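PDB 7CN3: 2,5-dihydroxypyridine 5,6-dioxygenase from Pseudomonas putida KT2440, which catalyses the iron(II)-dependent, dioxygen-consuming cleavage of the 2,5-dihydroxypyridine ring between carbons 5 and 6, yielding N-formylmaleamate in aerobic nicotinate degradation. Local coordinates for residues C[119-124]-C[187-192]; C[165-170]-C[202-207]; C[208-213]-C[319-324]. One frame throughout, in Å; residues are numbered along the deposited sequence. Where two conformers were deposited one is given.

Contact 1: C[119-124]-C[187-192]. With G6C (5-oxidanyl-1H-pyridin-2-one), chain M.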
ATOM      1  N   ILE C 119      25.853 -13.528  11.797  1.00 25.90           N
ATOM      2  CA  ILE C 119      24.867 -13.236  10.762  1.00 25.69           C
ATOM      3  C   ILE C 119      23.930 -14.420  10.625  1.00 28.06           C
ATOM      4  O   ILE C 119      24.390 -15.561  10.479  1.00 22.79           O
ATOM      5  CB  ILE C 119      25.512 -12.942   9.395  1.00 25.70           C
ATOM      6  CG1 ILE C 119      26.512 -11.788   9.461  1.00 26.43           C
ATOM      7  CG2 ILE C 119      24.449 -12.651   8.356  1.00 21.10           C
ATOM      8  CD1 ILE C 119      27.389 -11.753   8.224  1.00 28.63           C
ATOM      9  N   LEU C 120      22.623 -14.137  10.620  1.00 20.86           N
ATOM     10  CA  LEU C 120      21.584 -15.127  10.345  1.00 18.39           C
ATOM     11  C   LEU C 120      20.864 -14.760   9.054  1.00 18.68           C
ATOM     12  O   LEU C 120      20.172 -13.738   8.994  1.00 22.07           O
ATOM     13  CB  LEU C 120      20.592 -15.215  11.499  1.00 18.10           C
ATOM     14  CG  LEU C 120      19.430 -16.209  11.362  1.00 25.19           C
ATOM     15  CD1 LEU C 120      19.936 -17.637  11.327  1.00 26.45           C
ATOM     16  CD2 LEU C 120      18.454 -16.034  12.499  1.00 23.10           C
ATOM     17  N   LEU C 121      21.025 -15.592   8.026  1.00 19.27           N
ATOM     18  CA  LEU C 121      20.278 -15.433   6.790  1.00 22.71           C
ATOM     19  C   LEU C 121      18.854 -15.941   6.994  1.00 22.80           C
ATOM     20  O   LEU C 121      18.636 -16.983   7.621  1.00 23.21           O
ATOM     21  CB  LEU C 121      20.960 -16.206   5.656  1.00 29.76           C
ATOM     22  CG  LEU C 121      20.357 -16.077   4.247  1.00 26.00           C
ATOM     23  CD1 LEU C 121      20.444 -14.660   3.734  1.00 25.43           C
ATOM     24  CD2 LEU C 121      21.013 -17.046   3.243  1.00 22.49           C
ATOM     25  N   ALA C 122      17.877 -15.194   6.478  1.00 19.71           N
ATOM     26  CA  ALA C 122      16.470 -15.597   6.614  1.00 26.50           C
ATOM     27  C   ALA C 122      15.686 -15.039   5.426  1.00 22.76           C
ATOM     28  O   ALA C 122      15.257 -13.878   5.465  1.00 22.58           O
ATOM     29  CB  ALA C 122      15.901 -15.108   7.941  1.00 25.73           C
ATOM     30  N   VAL C 123      15.496 -15.866   4.386  1.00 16.14           N
ATOM     31  CA  VAL C 123      14.993 -15.391   3.091  1.00 15.72           C
ATOM     32  C   VAL C 123      13.921 -16.317   2.530  1.00 21.70           C
ATOM     33  O   VAL C 123      13.203 -15.930   1.607  1.00 25.57           O
ATOM     34  CB  VAL C 123      16.121 -15.229   2.046  1.00 23.28           C
ATOM     35  CG1 VAL C 123      17.004 -14.038   2.372  1.00 23.34           C
ATOM     36  CG2 VAL C 123      16.957 -16.536   1.908  1.00 19.27           C
ATOM     37  N   GLU C 124      13.804 -17.539   3.070  1.00 21.89           N
ATOM     38  CA  GLU C 124      12.810 -18.493   2.565  1.00 19.32           C
ATOM     39  C   GLU C 124      11.385 -18.080   2.973  1.00 19.14           C
ATOM     40  O   GLU C 124      11.203 -17.330   3.930  1.00 19.56           O
ATOM     41  CB  GLU C 124      13.119 -19.897   3.090  1.00 19.51           C
ATOM     42  CG  GLU C 124      14.341 -20.556   2.428  1.00 30.80           C
ATOM     43  CD  GLU C 124      14.069 -21.057   0.993  1.00 43.95           C
ATOM     44  OE1 GLU C 124      13.773 -22.267   0.830  1.00 45.08           O
ATOM     45  OE2 GLU C 124      14.183 -20.253   0.038  1.00 44.58           O
ATOM     46  N   TRP C 187      28.317 -17.350  10.798  1.00 28.30           N
ATOM     47  CA  TRP C 187      27.149 -17.232   9.934  1.00 29.88           C
ATOM     48  C   TRP C 187      26.342 -18.529   9.970  1.00 29.25           C
ATOM     49  O   TRP C 187      26.892 -19.615  10.188  1.00 26.83           O
ATOM     50  CB  TRP C 187      27.576 -16.908   8.494  1.00 32.04           C
ATOM     51  CG  TRP C 187      26.461 -16.913   7.441  1.00 30.82           C
ATOM     52  CD1 TRP C 187      25.737 -15.837   7.012  1.00 28.74           C
ATOM     53  CD2 TRP C 187      25.999 -18.041   6.665  1.00 29.35           C
ATOM     54  NE1 TRP C 187      24.831 -16.227   6.038  1.00 32.67           N
ATOM     55  CE2 TRP C 187      24.972 -17.571   5.811  1.00 30.63           C
ATOM     56  CE3 TRP C 187      26.348 -19.399   6.618  1.00 30.59           C
ATOM     57  CZ2 TRP C 187      24.293 -18.414   4.910  1.00 32.59           C
ATOM     58  CZ3 TRP C 187      25.672 -20.239   5.724  1.00 33.78           C
ATOM     59  CH2 TRP C 187      24.659 -19.738   4.881  1.00 33.52           C
ATOM     60  N   ASP C 188      25.028 -18.401   9.787  1.00 19.09           N
ATOM     61  CA  ASP C 188      24.143 -19.550   9.671  1.00 18.83           C
ATOM     62  C   ASP C 188      22.911 -19.121   8.883  1.00 26.49           C
ATOM     63  O   ASP C 188      22.741 -17.945   8.549  1.00 24.27           O
ATOM     64  CB  ASP C 188      23.759 -20.111  11.042  1.00 19.10           C
ATOM     65  CG  ASP C 188      23.472 -21.612  10.996  1.00 23.97           C
ATOM     66  OD1 ASP C 188      22.733 -22.035  10.089  1.00 24.26           O
ATOM     67  OD2 ASP C 188      23.994 -22.366  11.852  1.00 23.08           O
ATOM     68  N   HIS C 189      22.026 -20.078   8.628  1.00 24.21           N
ATOM     69  CA  HIS C 189      20.907 -19.871   7.716  1.00 22.76           C
ATOM     70  C   HIS C 189      19.691 -20.580   8.286  1.00 21.72           C
ATOM     71  O   HIS C 189      19.734 -21.794   8.512  1.00 25.54           O
ATOM     72  CB  HIS C 189      21.254 -20.406   6.311  1.00 24.37           C
ATOM     73  CG  HIS C 189      20.205 -20.137   5.273  1.00 21.73           C
ATOM     74  ND1 HIS C 189      20.260 -20.680   4.007  1.00 18.47           N
ATOM     75  CD2 HIS C 189      19.067 -19.405   5.324  1.00 18.08           C
ATOM     76  CE1 HIS C 189      19.206 -20.276   3.317  1.00 24.60           C
ATOM     77  NE2 HIS C 189      18.475 -19.492   4.091  1.00 20.59           N
ATOM     78  N   TRP C 190      18.623 -19.826   8.540  1.00 19.42           N
ATOM     79  CA  TRP C 190      17.343 -20.427   8.899  1.00 21.68           C
ATOM     80  C   TRP C 190      16.506 -20.522   7.629  1.00 21.74           C
ATOM     81  O   TRP C 190      16.176 -19.483   7.043  1.00 18.37           O
ATOM     82  CB  TRP C 190      16.642 -19.575   9.966  1.00 21.83           C
ATOM     83  CG  TRP C 190      15.145 -19.844  10.266  1.00 22.03           C
ATOM     84  CD1 TRP C 190      14.436 -21.008  10.067  1.00 18.13           C
ATOM     85  CD2 TRP C 190      14.221 -18.918  10.876  1.00 22.31           C
ATOM     86  NE1 TRP C 190      13.128 -20.855  10.502  1.00 23.09           N
ATOM     87  CE2 TRP C 190      12.972 -19.582  10.995  1.00 20.17           C
ATOM     88  CE3 TRP C 190      14.329 -17.593  11.331  1.00 17.75           C
ATOM     89  CZ2 TRP C 190      11.851 -18.964  11.539  1.00 22.97           C
ATOM     90  CZ3 TRP C 190      13.203 -16.980  11.883  1.00 17.30           C
ATOM     91  CH2 TRP C 190      11.988 -17.663  11.974  1.00 20.68           C
ATOM     92  N   PRO C 191      16.164 -21.724   7.134  1.00 24.52           N
ATOM     93  CA  PRO C 191      16.350 -23.105   7.618  1.00 16.66           C
ATOM     94  C   PRO C 191      17.618 -23.779   7.118  1.00 21.17           C
ATOM     95  O   PRO C 191      18.106 -23.463   6.028  1.00 22.68           O
ATOM     96  CB  PRO C 191      15.145 -23.827   7.028  1.00 18.46           C
ATOM     97  CG  PRO C 191      14.973 -23.113   5.636  1.00 20.03           C
ATOM     98  CD  PRO C 191      15.511 -21.698   5.803  1.00 15.94           C
ATOM     99  N   SER C 192      18.140 -24.734   7.886  1.00 24.93           N
ATOM    100  CA  SER C 192      19.217 -25.554   7.349  1.00 23.00           C
ATOM    101  C   SER C 192      19.286 -26.910   8.054  1.00 19.79           C
ATOM    102  O   SER C 192      18.267 -27.586   8.222  1.00 25.62           O
ATOM    103  CB  SER C 192      20.553 -24.793   7.426  1.00 22.44           C
ATOM    104  OG  SER C 192      20.741 -24.204   8.693  1.00 31.33           O
TER
HETATM  105  OB  G6C M 502      25.186 -22.044  -1.264  1.00 48.26           O
HETATM  106  CG  G6C M 502      24.409 -22.065  -0.146  1.00 46.80           C
HETATM  107  CD1 G6C M 502      24.900 -22.732   0.972  1.00 47.67           C
HETATM  108  CD2 G6C M 502      23.163 -21.444  -0.136  1.00 43.83           C
HETATM  109  NE1 G6C M 502      24.163 -22.767   2.081  1.00 46.30           N
HETATM  110  CE2 G6C M 502      22.415 -21.504   1.029  1.00 37.48           C
HETATM  111  CZ  G6C M 502      22.949 -22.173   2.131  1.00 32.65           C
HETATM  112  OH  G6C M 502      22.253 -22.234   3.299  1.00 29.06           O
HETATM  113  O   HOH W   1      15.998 -18.498   4.762  1.00 19.81           O

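Contact 2: C[165-170]-C[202-207]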
ATOM      1  N   PHE C 165      33.808 -40.681  -6.811  1.00 27.74           N
ATOM      2  CA  PHE C 165      34.352 -39.339  -6.646  1.00 26.98           C
ATOM      3  C   PHE C 165      35.196 -39.300  -5.379  1.00 30.34           C
ATOM      4  O   PHE C 165      34.769 -39.797  -4.337  1.00 30.33           O
ATOM      5  CB  PHE C 165      33.200 -38.333  -6.589  1.00 25.09           C
ATOM      6  CG  PHE C 165      33.606 -36.927  -6.237  1.00 24.78           C
ATOM      7  CD1 PHE C 165      34.233 -36.109  -7.174  1.00 26.91           C
ATOM      8  CD2 PHE C 165      33.337 -36.416  -4.987  1.00 24.54           C
ATOM      9  CE1 PHE C 165      34.590 -34.826  -6.850  1.00 24.80           C
ATOM     10  CE2 PHE C 165      33.694 -35.128  -4.652  1.00 24.42           C
ATOM     11  CZ  PHE C 165      34.319 -34.336  -5.583  1.00 31.06           C
ATOM     12  N   HIS C 166      36.383 -38.697  -5.470  0.53 26.90           N
ATOM     13  CA  HIS C 166      37.349 -38.676  -4.382  0.53 27.55           C
ATOM     14  C   HIS C 166      37.804 -37.243  -4.149  0.53 30.01           C
ATOM     15  O   HIS C 166      38.136 -36.533  -5.103  0.53 29.51           O
ATOM     16  CB  HIS C 166      38.551 -39.573  -4.702  0.53 30.33           C
ATOM     17  CG  HIS C 166      38.172 -40.909  -5.262  0.53 33.37           C
ATOM     18  ND1 HIS C 166      37.841 -41.983  -4.466  0.53 34.04           N
ATOM     19  CD2 HIS C 166      38.052 -41.339  -6.542  0.53 35.56           C
ATOM     20  CE1 HIS C 166      37.544 -43.020  -5.230  0.53 34.49           C
ATOM     21  NE2 HIS C 166      37.664 -42.655  -6.494  0.53 33.98           N
ATOM     22  N   ALA C 167      37.816 -36.819  -2.884  1.00 27.46           N
ATOM     23  CA  ALA C 167      38.273 -35.476  -2.543  1.00 27.44           C
ATOM     24  C   ALA C 167      39.184 -35.470  -1.318  1.00 29.80           C
ATOM     25  O   ALA C 167      38.713 -35.664  -0.188  1.00 28.06           O
ATOM     26  CB  ALA C 167      37.073 -34.565  -2.294  1.00 26.46           C
ATOM     27  N   PRO C 168      40.482 -35.238  -1.491  1.00 29.01           N
ATOM     28  CA  PRO C 168      41.347 -35.013  -0.326  1.00 29.73           C
ATOM     29  C   PRO C 168      40.879 -33.808   0.477  1.00 36.46           C
ATOM     30  O   PRO C 168      40.362 -32.826  -0.072  1.00 33.80           O
ATOM     31  CB  PRO C 168      42.734 -34.774  -0.949  1.00 30.62           C
ATOM     32  CG  PRO C 168      42.665 -35.477  -2.278  1.00 30.59           C
ATOM     33  CD  PRO C 168      41.245 -35.294  -2.749  1.00 29.44           C
ATOM     34  N   LEU C 169      41.047 -33.899   1.797  1.00 30.48           N
ATOM     35  CA  LEU C 169      40.587 -32.881   2.733  1.00 29.16           C
ATOM     36  C   LEU C 169      41.754 -32.398   3.597  1.00 32.08           C
ATOM     37  O   LEU C 169      42.874 -32.928   3.538  1.00 35.34           O
ATOM     38  CB  LEU C 169      39.459 -33.415   3.621  1.00 28.66           C
ATOM     39  CG  LEU C 169      38.237 -33.988   2.916  1.00 27.82           C
ATOM     40  CD1 LEU C 169      37.234 -34.497   3.948  1.00 27.51           C
ATOM     41  CD2 LEU C 169      37.612 -32.917   2.046  1.00 40.62           C
ATOM     42  N   GLY C 170      41.472 -31.393   4.426  1.00 32.22           N
ATOM     43  CA  GLY C 170      42.484 -30.856   5.313  1.00 39.99           C
ATOM     44  C   GLY C 170      42.733 -29.377   5.108  1.00 44.80           C
ATOM     45  O   GLY C 170      42.769 -28.605   6.070  1.00 48.20           O
ATOM     46  N   ASP C 202      42.798 -28.060  -6.465  1.00 39.62           N
ATOM     47  CA  ASP C 202      43.222 -28.789  -7.653  1.00 32.26           C
ATOM     48  C   ASP C 202      43.331 -30.290  -7.401  1.00 29.89           C
ATOM     49  O   ASP C 202      44.180 -30.960  -7.981  1.00 32.28           O
ATOM     50  CB  ASP C 202      44.540 -28.226  -8.186  1.00 36.82           C
ATOM     51  CG  ASP C 202      44.529 -26.704  -8.257  1.00 52.98           C
ATOM     52  OD1 ASP C 202      43.643 -26.139  -8.936  1.00 59.19           O
ATOM     53  OD2 ASP C 202      45.375 -26.069  -7.597  1.00 58.66           O
ATOM     54  N   SER C 203      42.444 -30.848  -6.569  1.00 29.28           N
ATOM     55  CA  SER C 203      42.678 -32.246  -6.195  1.00 36.22           C
ATOM     56  C   SER C 203      41.483 -33.192  -6.353  1.00 32.31           C
ATOM     57  O   SER C 203      41.693 -34.392  -6.520  1.00 31.77           O
ATOM     58  CB  SER C 203      43.203 -32.328  -4.755  1.00 38.55           C
ATOM     59  OG  SER C 203      42.157 -32.061  -3.838  1.00 47.21           O
ATOM     60  N   ALA C 204      40.242 -32.702  -6.313  1.00 30.79           N
ATOM     61  CA  ALA C 204      39.105 -33.609  -6.459  1.00 29.36           C
ATOM     62  C   ALA C 204      39.156 -34.335  -7.805  1.00 34.50           C
ATOM     63  O   ALA C 204      39.575 -33.769  -8.817  1.00 34.76           O
ATOM     64  CB  ALA C 204      37.789 -32.848  -6.313  1.00 26.35           C
ATOM     65  N   GLU C 205      38.751 -35.611  -7.803  1.00 33.20           N
ATOM     66  CA  GLU C 205      38.925 -36.507  -8.947  1.00 35.67           C
ATOM     67  C   GLU C 205      37.773 -37.499  -9.034  1.00 33.04           C
ATOM     68  O   GLU C 205      37.224 -37.918  -8.011  1.00 41.87           O
ATOM     69  CB  GLU C 205      40.229 -37.306  -8.848  1.00 30.83           C
ATOM     70  CG  GLU C 205      41.488 -36.479  -8.978  1.00 47.61           C
ATOM     71  CD  GLU C 205      41.973 -36.388 -10.415  1.00 53.75           C
ATOM     72  OE1 GLU C 205      41.394 -37.084 -11.289  1.00 54.45           O
ATOM     73  OE2 GLU C 205      42.931 -35.621 -10.662  1.00 46.97           O
ATOM     74  N   GLY C 206      37.433 -37.899 -10.264  1.00 27.32           N
ATOM     75  CA  GLY C 206      36.515 -39.001 -10.500  1.00 27.05           C
ATOM     76  C   GLY C 206      35.271 -38.564 -11.279  1.00 26.25           C
ATOM     77  O   GLY C 206      35.340 -37.745 -12.196  1.00 28.17           O
ATOM     78  N   THR C 207      34.135 -39.157 -10.921  1.00 25.74           N
ATOM     79  CA  THR C 207      32.889 -38.968 -11.646  1.00 25.07           C
ATOM     80  C   THR C 207      31.763 -38.718 -10.655  1.00 24.37           C
ATOM     81  O   THR C 207      31.673 -39.376  -9.612  1.00 24.46           O
ATOM     82  CB  THR C 207      32.551 -40.202 -12.517  1.00 25.30           C
ATOM     83  OG1 THR C 207      33.593 -40.431 -13.466  1.00 26.00           O
ATOM     84  CG2 THR C 207      31.256 -39.997 -13.269  1.00 24.68           C
TER

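Contact 3: C[208-213]-C[319-324]. With FE2 (Fe (II) ion), chain L.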
ATOM      1  N   LEU C 208      30.910 -37.762 -10.979  1.00 23.71           N
ATOM      2  CA  LEU C 208      29.671 -37.553 -10.261  1.00 23.03           C
ATOM      3  C   LEU C 208      28.559 -37.648 -11.287  1.00 26.46           C
ATOM      4  O   LEU C 208      28.602 -36.971 -12.321  1.00 22.89           O
ATOM      5  CB  LEU C 208      29.670 -36.209  -9.531  1.00 22.65           C
ATOM      6  CG  LEU C 208      30.529 -36.162  -8.249  1.00 28.91           C
ATOM      7  CD1 LEU C 208      30.779 -34.732  -7.791  1.00 22.76           C
ATOM      8  CD2 LEU C 208      29.888 -36.986  -7.126  1.00 22.89           C
ATOM      9  N   VAL C 209      27.601 -38.530 -11.029  1.00 23.67           N
ATOM     10  CA  VAL C 209      26.494 -38.774 -11.939  1.00 24.41           C
ATOM     11  C   VAL C 209      25.244 -38.176 -11.304  1.00 23.73           C
ATOM     12  O   VAL C 209      24.889 -38.506 -10.162  1.00 24.45           O
ATOM     13  CB  VAL C 209      26.312 -40.275 -12.241  1.00 27.38           C
ATOM     14  CG1 VAL C 209      25.027 -40.527 -13.061  1.00 25.31           C
ATOM     15  CG2 VAL C 209      27.532 -40.837 -12.980  1.00 27.59           C
ATOM     16  N   LEU C 210      24.587 -37.281 -12.031  1.00 21.07           N
ATOM     17  CA  LEU C 210      23.255 -36.856 -11.628  1.00 20.49           C
ATOM     18  C   LEU C 210      22.293 -37.912 -12.141  1.00 21.28           C
ATOM     19  O   LEU C 210      22.139 -38.081 -13.352  1.00 20.66           O
ATOM     20  CB  LEU C 210      22.903 -35.487 -12.196  1.00 20.32           C
ATOM     21  CG  LEU C 210      23.465 -34.280 -11.476  1.00 23.30           C
ATOM     22  CD1 LEU C 210      24.942 -34.170 -11.722  1.00 20.40           C
ATOM     23  CD2 LEU C 210      22.751 -33.066 -11.985  1.00 23.88           C
ATOM     24  N   ASP C 211      21.676 -38.639 -11.231  1.00 25.15           N
ATOM     25  CA  ASP C 211      20.758 -39.673 -11.647  1.00 25.28           C
ATOM     26  C   ASP C 211      19.397 -39.049 -11.934  1.00 26.96           C
ATOM     27  O   ASP C 211      19.131 -37.893 -11.583  1.00 29.53           O
ATOM     28  CB  ASP C 211      20.650 -40.736 -10.552  1.00 28.98           C
ATOM     29  CG  ASP C 211      20.097 -42.057 -11.050  1.00 25.81           C
ATOM     30  OD1 ASP C 211      19.793 -42.182 -12.263  1.00 28.43           O
ATOM     31  OD2 ASP C 211      19.958 -42.971 -10.201  1.00 26.61           O
ATOM     32  N   VAL C 212      18.529 -39.829 -12.580  1.00 23.47           N
ATOM     33  CA  VAL C 212      17.120 -39.456 -12.661  1.00 23.51           C
ATOM     34  C   VAL C 212      16.620 -39.051 -11.279  1.00 23.83           C
ATOM     35  O   VAL C 212      16.872 -39.739 -10.283  1.00 24.41           O
ATOM     36  CB  VAL C 212      16.298 -40.620 -13.242  1.00 24.57           C
ATOM     37  CG1 VAL C 212      14.802 -40.337 -13.147  1.00 25.19           C
ATOM     38  CG2 VAL C 212      16.683 -40.860 -14.695  1.00 27.36           C
ATOM     39  N   GLY C 213      15.935 -37.908 -11.210  1.00 23.21           N
ATOM     40  CA  GLY C 213      15.448 -37.394  -9.951  1.00 22.16           C
ATOM     41  C   GLY C 213      16.424 -36.532  -9.177  1.00 21.83           C
ATOM     42  O   GLY C 213      16.029 -35.939  -8.167  1.00 21.10           O
ATOM     43  N   LEU C 319      26.498 -23.321  -8.786  1.00 34.25           N
ATOM     44  CA  LEU C 319      25.484 -24.373  -8.801  1.00 20.60           C
ATOM     45  C   LEU C 319      25.565 -25.226  -7.539  1.00 28.30           C
ATOM     46  O   LEU C 319      26.665 -25.554  -7.075  1.00 27.60           O
ATOM     47  CB  LEU C 319      25.625 -25.286 -10.030  1.00 22.24           C
ATOM     48  CG  LEU C 319      25.747 -24.652 -11.424  1.00 29.46           C
ATOM     49  CD1 LEU C 319      26.064 -25.709 -12.473  1.00 22.33           C
ATOM     50  CD2 LEU C 319      24.494 -23.852 -11.784  1.00 23.89           C
ATOM     51  N   ASP C 320      24.389 -25.579  -6.992  1.00 21.31           N
ATOM     52  CA  ASP C 320      24.241 -26.517  -5.874  1.00 19.01           C
ATOM     53  C   ASP C 320      23.516 -27.755  -6.371  1.00 19.17           C
ATOM     54  O   ASP C 320      22.392 -27.645  -6.860  1.00 19.35           O
ATOM     55  CB  ASP C 320      23.449 -25.904  -4.720  1.00 20.23           C
ATOM     56  CG  ASP C 320      24.306 -25.003  -3.825  1.00 34.75           C
ATOM     57  OD1 ASP C 320      25.456 -25.369  -3.520  1.00 40.19           O
ATOM     58  OD2 ASP C 320      23.847 -23.910  -3.418  1.00 41.46           O
ATOM     59  N   ILE C 321      24.151 -28.922  -6.249  1.00 22.17           N
ATOM     60  CA  ILE C 321      23.621 -30.160  -6.824  1.00 18.86           C
ATOM     61  C   ILE C 321      23.499 -31.244  -5.753  1.00 21.39           C
ATOM     62  O   ILE C 321      24.516 -31.843  -5.365  1.00 19.39           O
ATOM     63  CB  ILE C 321      24.510 -30.633  -7.987  1.00 20.12           C
ATOM     64  CG1 ILE C 321      24.565 -29.548  -9.078  1.00 21.67           C
ATOM     65  CG2 ILE C 321      23.986 -31.949  -8.566  1.00 20.22           C
ATOM     66  CD1 ILE C 321      25.598 -29.789 -10.210  1.00 19.63           C
ATOM     67  N   PRO C 322      22.296 -31.535  -5.245  1.00 24.99           N
ATOM     68  CA  PRO C 322      22.138 -32.683  -4.338  1.00 21.70           C
ATOM     69  C   PRO C 322      21.868 -34.000  -5.062  1.00 21.84           C
ATOM     70  O   PRO C 322      21.102 -34.078  -6.027  1.00 23.32           O
ATOM     71  CB  PRO C 322      20.934 -32.266  -3.478  1.00 20.08           C
ATOM     72  CG  PRO C 322      20.119 -31.427  -4.381  1.00 19.62           C
ATOM     73  CD  PRO C 322      21.086 -30.684  -5.268  1.00 19.88           C
ATOM     74  N   LEU C 323      22.546 -35.046  -4.592  1.00 23.43           N
ATOM     75  CA  LEU C 323      22.435 -36.394  -5.131  1.00 22.37           C
ATOM     76  C   LEU C 323      21.795 -37.310  -4.092  1.00 22.80           C
ATOM     77  O   LEU C 323      22.153 -37.261  -2.908  1.00 21.95           O
ATOM     78  CB  LEU C 323      23.810 -36.952  -5.518  1.00 23.74           C
ATOM     79  CG  LEU C 323      24.711 -36.123  -6.431  1.00 22.68           C
ATOM     80  CD1 LEU C 323      25.907 -36.977  -6.840  1.00 24.46           C
ATOM     81  CD2 LEU C 323      23.964 -35.592  -7.668  1.00 21.79           C
ATOM     82  N   ARG C 324      20.850 -38.135  -4.537  1.00 24.10           N
ATOM     83  CA  ARG C 324      20.207 -39.150  -3.708  1.00 27.91           C
ATOM     84  C   ARG C 324      20.939 -40.471  -3.800  1.00 23.14           C
ATOM     85  O   ARG C 324      21.766 -40.695  -4.690  1.00 26.35           O
ATOM     86  CB  ARG C 324      18.756 -39.383  -4.130  1.00 23.66           C
ATOM     87  CG  ARG C 324      17.808 -38.316  -3.621  1.00 25.66           C
ATOM     88  CD  ARG C 324      16.545 -38.294  -4.448  1.00 32.32           C
ATOM     89  NE  ARG C 324      15.587 -39.336  -4.072  1.00 37.76           N
ATOM     90  CZ  ARG C 324      15.252 -40.369  -4.846  1.00 37.22           C
ATOM     91  NH1 ARG C 324      14.363 -41.244  -4.406  1.00 42.14           N
ATOM     92  NH2 ARG C 324      15.801 -40.532  -6.057  1.00 28.91           N
TER
HETATM   93 FE   FE2 L 501      27.346 -24.037  -3.316  1.00 43.46          FE
HETATM   94  O   HOH W   2      17.640 -39.469  -7.766  1.00 26.85           O
HETATM   95  O   HOH W   3      29.050 -22.489  -3.438  1.00 45.07           O
HETATM   96  O   HOH W   4      25.625 -23.702  -1.913  1.00 21.32           O

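Contact 1: C[119-124]-C[187-192]
Leu-121 and His-189 both carry CG trans to the backbone nitrogen (chi1 -176° and -175°), and with these torsions the CD2 methyl of the leucine settles over the centre of the imidazole. This is a CH-pi contact: Leu-121 CD2 lies 3.5 Å from the centroid of the His-189 ring, almost on the ring normal. The carbonyl oxygen of Pro-191 sits over the opposite face. Both ring nitrogens find partners at the edge, in the ring plane. His-189 ND1 donates to OH of the bound 5-oxidanyl-1H-pyridin-2-one, 2.6 Å away and nearly straight at 172°, while His-189 NE2 lies 2.8 Å from a water, which accepts from the backbone N of Val-123 and donates to the carbonyl O of Trp-190. The imidazole is thus fixed in rotation between ligand and water; His-105 and Glu-177 bind the same ligand from other parts of the chain.

The backbones beneath are neighbouring parallel strands, 119-121 and the sheet-edge strand 187-189, in a five-stranded parallel sheet of strand order 2-1-3-4-5. Asp-188 is gripped through both backbone polar atoms: its N donates to Ile-119 O, and Asp-188 O receives Leu-121 N at 3.0 Å. Farther along, Trp-190 N reaches Leu-121 O.

Trp-187 lies on the same side of the sheet as His-189. Ile-119 CG2 comes up to the indole edge at Trp-187 CD1 (3.7 Å), and Leu-121 CD2 is 3.9 Å from Trp-187 CZ2. Beyond the strands, the bent chain of Glu-124 lays Glu-124 CG against Pro-191 CD at 3.8 Å, while its carboxylate accepts from the backbone N atoms of Met-288 and Met-290.

Contact 2: C[165-170]-C[202-207]
Residues 165-168 and 203-207 run side by side in opposite directions, their CA paths 167° apart, with Phe-165 and Gly-206 forming a non-hydrogen-bonded pair and His-166 and Glu-205 a hydrogen-bonded one. The motif is a short antiparallel bridge: strand 164-168, at the edge of an antiparallel sheet, takes on the loop leading into strand 207-210, and the chain turns a corner at Gly-206. The two bonds of the hydrogen-bonded pair are reciprocal, His-166 N to Glu-205 O at 2.8 Å and Glu-205 N to His-166 O at 2.9 Å. Gly-206 suits the corner, since a CB at its backbone angles would be pressed against CA of Phe-165 and against the preceding carbonyl O.

With CG trans to the backbone nitrogen (chi1 172°), the ring of Phe-165 reaches the methyl of Ala-204 with its CE1 and CZ atoms, Phe-165 CE1 being 3.8 Å from Ala-204 CB. That methyl also approaches Ala-167 CB, so it is shared between two residues of the strand. At the other end of the phenylalanine side chain, Phe-165 CB is 3.5 Å from Thr-207 O.

The polar ends lead elsewhere. His-166 ND1 is hydrogen-bonded to ND1 of His-156 on the adjoining strand, and Glu-205 OE2 accepts from the backbone N of Lys-233. Ser-203 instead sets its hydroxyl against the CD side of the Pro-168 ring while bonding to the carbonyl O of Asn-200; Ser-203 OG stands 3.5 Å from Pro-168 CD.

Contact 3: C[208-213]-C[319-324]
Strand 319-323 gives the iron site of this dioxygenase its aspartate, Asp-320, while its Ile-321 and Leu-323 pack across strand 208-210 from a different sheet; the two strand segments cross nearly at right angles (85°). The branch carbon of Leu-210 meets Ile-321 crosswise, Leu-210 CG lying 3.8 Å from Ile-321 CG2, and the same CG is 4.1 Å from Leu-323 CD2. Leu-323 CD1 in turn touches Leu-208 CD2 at 4.0 Å. Cutting the Leu-210 side chain back to that of an alanine is likely to open a gap beside Ile-321 CG2 and take one neighbour from Leu-323 CD2. Where the segments end, a water links them, donating to Val-212 O and accepting from Arg-324 NH2 in the guanidinium plane; Arg-324 NH1 salt-bridges Glu-246 of the second subunit.

Asp-320 OD1 binds the iron(II) ion at 2.3 Å, beside two waters, His-265, His-318 and Ser-302. The contact is thus divided chemically: the segments meet by apolar packing and one water, without a direct hydrogen bond, whereas on Asp-320 OD1 ligates iron and OD2 pairs with Arg-293.

Overall arrangement
From the N terminus the chain first runs through strands of the parallel sheet to 119-124; contact 1 closes a loop of 62 residues at 187-192, joining strands 118-121 and 187-189. Segment 165-170 lies between the two segments of contact 1, and 202-207 beyond them, so contacts 1 and 2 cross, although their centres stand 28 Å apart. Contact 2 closes a loop of 31 residues and ties edge strand 164-168 to the loop before 207-210. Contact 3 starts at 208, directly after, and closes a loop of 105 residues, packing 207-210 of the three-stranded sheet on 319-323 of another antiparallel sheet. Contacts 2 and 3 touch where Phe-165 CB meets Leu-208 CD2 at 3.6 Å.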